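Local coordinates for protein alpha-1,2-Mannosidase (Trichoderma reesei, PDB 1HCU) that probably trims N-linked high-mannose glycans by hydrolysing their terminal alpha-1,2-linked mannose residues, with calcium as cofactor, at residues K20-T25 and S429-I434; D39-P42 and F47-E50. All coordinates share one frame; numbering follows the deposited sequence.

Contact 1 (K20-T25 and S429-I434); sequences KAAFQT and SAYSSI
Y431 reaches from a short strand to the side of helix 13-33 and sets the phenol end of its ring against A22. The hydroxyl OH lies 3.7 Å from A22 CB, and the ring carbon CZ 4.0 Å from the same methyl. One flank of the ring, through CE1, also comes within 3.7 Å of A22 O, which approaches obliquely. CG stands anti to the carbonyl carbon of Y431 (chi1 -57°), a turn that carries the ring out from the strand to the helix. One helical turn on, T25 divides its two branches: CG2 lies anti to the backbone N and packs 3.5 Å from S429 O, while OG1 is turned back beside that N and holds a water at 2.7 Å. The same water bonds Y431 OH, so a methyl contact and a water bridge meet at one hydroxyl. A second water donates to S429 O and, weakly, to T25 O. No direct hydrogen bond joins the segments, which pack a late strand on an N-terminal helix within the family 47 (alpha/alpha)7 barrel. A phenylalanine in place of Y431 would probably keep much of the ring packing but break the water bridge from T25 OG1 to the strand. The Y431 ring also meets W453 of helix 451-465 with planes at about 45°, and Y431 touches E422 of helix 408-425, while A430 and S429 rest on A29, farther along helix 13-33.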
loop_
_atom_site.group_PDB
_atom_site.type_symbol
_atom_site.label_atom_id
_atom_site.label_comp_id
_atom_site.label_asym_id
_atom_site.label_seq_id
_atom_site.Cartn_x
_atom_site.Cartn_y
_atom_site.Cartn_z
ATOM N N LYS A 20 19.492 1.060 -3.701
ATOM C CA LYS A 20 19.519 1.411 -5.109
ATOM C C LYS A 20 20.108 0.234 -5.897
ATOM O O LYS A 20 19.643 -0.087 -6.992
ATOM C CB LYS A 20 20.341 2.684 -5.304
ATOM C CG LYS A 20 20.299 3.223 -6.711
ATOM C CD LYS A 20 20.978 4.579 -6.816
ATOM C CE LYS A 20 20.938 5.054 -8.257
ATOM N NZ LYS A 20 21.532 6.397 -8.436
ATOM N N ALA A 21 21.109 -0.428 -5.321
ATOM C CA ALA A 21 21.741 -1.580 -5.963
ATOM C C ALA A 21 20.765 -2.761 -6.073
ATOM O O ALA A 21 20.767 -3.478 -7.079
ATOM C CB ALA A 21 22.998 -1.996 -5.178
ATOM N N ALA A 22 19.941 -2.969 -5.046
ATOM C CA ALA A 22 18.951 -4.051 -5.071
ATOM C C ALA A 22 17.897 -3.768 -6.139
ATOM O O ALA A 22 17.394 -4.688 -6.798
ATOM C CB ALA A 22 18.279 -4.201 -3.708
ATOM N N PHE A 23 17.563 -2.492 -6.310
ATOM C CA PHE A 23 16.588 -2.103 -7.319
ATOM C C PHE A 23 17.190 -2.345 -8.708
ATOM O O PHE A 23 16.532 -2.911 -9.582
ATOM C CB PHE A 23 16.193 -0.627 -7.134
ATOM C CG PHE A 23 15.187 -0.129 -8.141
ATOM C CD1 PHE A 23 15.597 0.286 -9.407
ATOM C CD2 PHE A 23 13.829 -0.093 -7.830
ATOM C CE1 PHE A 23 14.673 0.729 -10.352
ATOM C CE2 PHE A 23 12.890 0.348 -8.771
ATOM C CZ PHE A 23 13.314 0.762 -10.036
ATOM N N GLN A 24 18.445 -1.935 -8.895
ATOM C CA GLN A 24 19.139 -2.110 -10.173
ATOM C C GLN A 24 19.118 -3.578 -10.621
ATOM O O GLN A 24 18.759 -3.892 -11.761
ATOM C CB GLN A 24 20.595 -1.630 -10.047
ATOM C CG GLN A 24 21.383 -1.656 -11.357
ATOM C CD GLN A 24 20.938 -0.583 -12.330
ATOM O OE1 GLN A 24 20.876 -0.814 -13.532
ATOM N NE2 GLN A 24 20.633 0.597 -11.814
ATOM N N THR A 25 19.500 -4.466 -9.705
ATOM C CA THR A 25 19.527 -5.904 -9.961
ATOM C C THR A 25 18.129 -6.403 -10.372
ATOM O O THR A 25 17.956 -7.047 -11.420
ATOM C CB THR A 25 20.005 -6.648 -8.695
ATOM O OG1 THR A 25 21.329 -6.205 -8.363
ATOM C CG2 THR A 25 20.010 -8.144 -8.909
ATOM N N SER A 429 17.880 -14.589 -10.381
ATOM C CA SER A 429 18.353 -13.338 -10.966
ATOM C C SER A 429 18.121 -12.092 -10.105
ATOM O O SER A 429 18.748 -11.057 -10.338
ATOM C CB SER A 429 17.700 -13.114 -12.335
ATOM O OG SER A 429 17.814 -14.266 -13.151
ATOM N N ALA A 430 17.221 -12.181 -9.126
ATOM C CA ALA A 430 16.936 -11.031 -8.265
ATOM C C ALA A 430 16.455 -11.408 -6.864
ATOM O O ALA A 430 17.218 -11.941 -6.059
ATOM C CB ALA A 430 15.914 -10.120 -8.941
ATOM N N TYR A 431 15.189 -11.114 -6.578
ATOM C CA TYR A 431 14.599 -11.413 -5.274
ATOM C C TYR A 431 13.239 -12.070 -5.458
ATOM O O TYR A 431 12.546 -11.842 -6.451
ATOM C CB TYR A 431 14.469 -10.131 -4.431
ATOM C CG TYR A 431 15.787 -9.412 -4.215
ATOM C CD1 TYR A 431 16.290 -8.535 -5.177
ATOM C CD2 TYR A 431 16.570 -9.670 -3.086
ATOM C CE1 TYR A 431 17.542 -7.936 -5.025
ATOM C CE2 TYR A 431 17.828 -9.078 -2.922
ATOM C CZ TYR A 431 18.308 -8.215 -3.899
ATOM O OH TYR A 431 19.570 -7.664 -3.774
ATOM N N SER A 432 12.847 -12.877 -4.490
ATOM C CA SER A 432 11.591 -13.588 -4.602
ATOM C C SER A 432 10.890 -13.809 -3.273
ATOM O O SER A 432 11.488 -13.682 -2.205
ATOM C CB SER A 432 11.848 -14.948 -5.268
ATOM O OG SER A 432 10.717 -15.793 -5.184
ATOM N N SER A 433 9.609 -14.141 -3.365
ATOM C CA SER A 433 8.792 -14.434 -2.201
ATOM C C SER A 433 9.385 -15.693 -1.593
ATOM O O SER A 433 9.936 -16.532 -2.308
ATOM C CB SER A 433 7.350 -14.724 -2.622
ATOM O OG SER A 433 6.842 -13.710 -3.467
ATOM N N ILE A 434 9.259 -15.823 -0.278
ATOM C CA ILE A 434 9.785 -16.977 0.437
ATOM C C ILE A 434 8.694 -17.747 1.177
ATOM O O ILE A 434 7.695 -17.169 1.613
ATOM C CB ILE A 434 10.878 -16.551 1.428
ATOM C CG1 ILE A 434 10.374 -15.389 2.296
ATOM C CG2 ILE A 434 12.129 -16.172 0.660
ATOM C CD1 ILE A 434 11.311 -14.997 3.424
HETATM O O HOH W 1 19.850 -9.579 -12.536
HETATM O O HOH W 2 21.720 -6.386 -5.719
#

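Contact 2 (D39-P42 and F47-E50)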
loop_
_atom_site.group_PDB
_atom_site.type_symbol
_atom_site.label_atom_id
_atom_site.label_comp_id
_atom_site.label_asym_id
_atom_site.label_seq_id
_atom_site.Cartn_x
_atom_site.Cartn_y
_atom_site.Cartn_z
ATOM N N ASP A 39 5.047 -9.425 -14.339
ATOM C CA ASP A 39 5.994 -9.793 -13.291
ATOM C C ASP A 39 7.036 -10.838 -13.678
ATOM O O ASP A 39 6.810 -11.686 -14.536
ATOM C CB ASP A 39 5.239 -10.298 -12.055
ATOM C CG ASP A 39 4.216 -9.304 -11.544
ATOM O OD1 ASP A 39 4.606 -8.190 -11.144
ATOM O OD2 ASP A 39 3.017 -9.638 -11.541
ATOM N N LEU A 40 8.177 -10.774 -13.005
ATOM C CA LEU A 40 9.268 -11.704 -13.239
ATOM C C LEU A 40 9.324 -12.796 -12.176
ATOM O O LEU A 40 9.046 -12.556 -10.997
ATOM C CB LEU A 40 10.604 -10.965 -13.235
ATOM C CG LEU A 40 11.846 -11.865 -13.170
ATOM C CD1 LEU A 40 12.158 -12.438 -14.554
ATOM C CD2 LEU A 40 13.027 -11.048 -12.654
ATOM N N HIS A 41 9.670 -14.001 -12.615
ATOM C CA HIS A 41 9.838 -15.135 -11.720
ATOM C C HIS A 41 11.341 -15.351 -11.781
ATOM O O HIS A 41 11.852 -16.026 -12.676
ATOM C CB HIS A 41 9.068 -16.347 -12.235
ATOM C CG HIS A 41 7.584 -16.158 -12.223
ATOM N ND1 HIS A 41 6.704 -17.127 -12.652
ATOM C CD2 HIS A 41 6.821 -15.110 -11.831
ATOM C CE1 HIS A 41 5.465 -16.688 -12.526
ATOM N NE2 HIS A 41 5.509 -15.467 -12.029
ATOM N N PRO A 42 12.068 -14.747 -10.829
ATOM C CA PRO A 42 13.527 -14.769 -10.657
ATOM C C PRO A 42 14.266 -16.109 -10.705
ATOM O O PRO A 42 15.430 -16.151 -11.100
ATOM C CB PRO A 42 13.727 -14.027 -9.331
ATOM C CG PRO A 42 12.482 -14.351 -8.580
ATOM C CD PRO A 42 11.414 -14.195 -9.629
ATOM N N PHE A 47 7.751 -15.537 -16.501
ATOM C CA PHE A 47 6.929 -14.387 -16.157
ATOM C C PHE A 47 5.458 -14.738 -16.076
ATOM O O PHE A 47 5.057 -15.870 -16.343
ATOM C CB PHE A 47 7.110 -13.296 -17.213
ATOM C CG PHE A 47 6.787 -13.751 -18.613
ATOM C CD1 PHE A 47 5.467 -13.974 -19.009
ATOM C CD2 PHE A 47 7.803 -13.981 -19.530
ATOM C CE1 PHE A 47 5.165 -14.421 -20.301
ATOM C CE2 PHE A 47 7.517 -14.428 -20.824
ATOM C CZ PHE A 47 6.192 -14.648 -21.208
ATOM N N ASP A 48 4.659 -13.745 -15.702
ATOM C CA ASP A 48 3.219 -13.908 -15.626
ATOM C C ASP A 48 2.593 -12.571 -15.975
ATOM O O ASP A 48 3.292 -11.555 -16.064
ATOM C CB ASP A 48 2.779 -14.358 -14.226
ATOM C CG ASP A 48 2.883 -13.256 -13.179
ATOM O OD1 ASP A 48 3.503 -13.512 -12.123
ATOM O OD2 ASP A 48 2.338 -12.145 -13.389
ATOM N N ASP A 49 1.283 -12.576 -16.193
ATOM C CA ASP A 49 0.554 -11.354 -16.494
ATOM C C ASP A 49 -0.675 -11.213 -15.583
ATOM O O ASP A 49 -1.799 -11.059 -16.067
ATOM C CB ASP A 49 0.146 -11.329 -17.972
ATOM C CG ASP A 49 1.295 -10.921 -18.891
ATOM O OD1 ASP A 49 1.919 -9.869 -18.633
ATOM O OD2 ASP A 49 1.574 -11.641 -19.878
ATOM N N GLU A 50 -0.450 -11.267 -14.266
ATOM C CA GLU A 50 -1.526 -11.145 -13.271
ATOM C C GLU A 50 -2.195 -9.782 -13.350
ATOM O O GLU A 50 -3.339 -9.614 -12.938
ATOM C CB GLU A 50 -0.993 -11.312 -11.839
ATOM C CG GLU A 50 -0.350 -12.650 -11.526
ATOM C CD GLU A 50 0.109 -12.758 -10.065
ATOM O OE1 GLU A 50 0.834 -11.851 -9.585
ATOM O OE2 GLU A 50 -0.253 -13.753 -9.400
#
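A two-stranded antiparallel beta hairpin, strands 39-41 and 46-48, is the element that joins these segments, and its backbone pairing is brief. D39 and D48 form the hydrogen-bonded pair, with D39 N giving to D48 O at 3.3 Å and D48 N to D39 O at 3.2 Å; L40 and F47 make the adjacent non-hydrogen-bonded pair. Across the strands, H41 turns its ring so that NE2 donates to D48 OD1 at 2.8 Å, with an N-H...O angle of 156°. NE2 meets OD1 on the anti side of the carboxylate, 21° out of its plane, and the ring and carboxylate planes stand 57° apart. F47 C lies over one face of the imidazole, offset toward the rim, while ND1 is weakly bonded to S46 OG, giving the ring a partner at each nitrogen.

D48, the last residue of strand 46-48, also opens an Asx turn, in which E50 N donates to its OD2 at 3.1 Å. The D48 carboxylate is therefore gripped through both oxygens, its CG lying between the backbone N and the carbonyl carbon, where it can serve the histidine of one strand and the turn of its own. On the same face, D39 OD2 comes within 3.2 Å of D48 OD2, two acceptors with no hydrogen bond between them, and 3.7 Å from E50 OE1. This closeness of like charges would probably be unfavourable unless offset, as by the bonds of D48 to H41 and E50 N. The E50 side chain lies about 8 Å from that of E100, a predicted proton donor.

In the fold
From the N terminus, the chain first runs through helix 13-33, whose residues 20-25 form one half of contact 1. It then enters strand 39-41, and contact 2 closes the small hairpin with residues 47-50 after only a few residues of turn. Contact 1 closes much later, when 429-434 returns to the helix across about 400 residues, so the hairpin is nested inside that long loop. The two centres lie 14 Å apart, and the contacts touch at P42: its O probably accepts a hydrogen bond from S429 N, while its ring packs against Y431 and S432. An N-terminal helix, the hairpin following it and a late strand are thus joined.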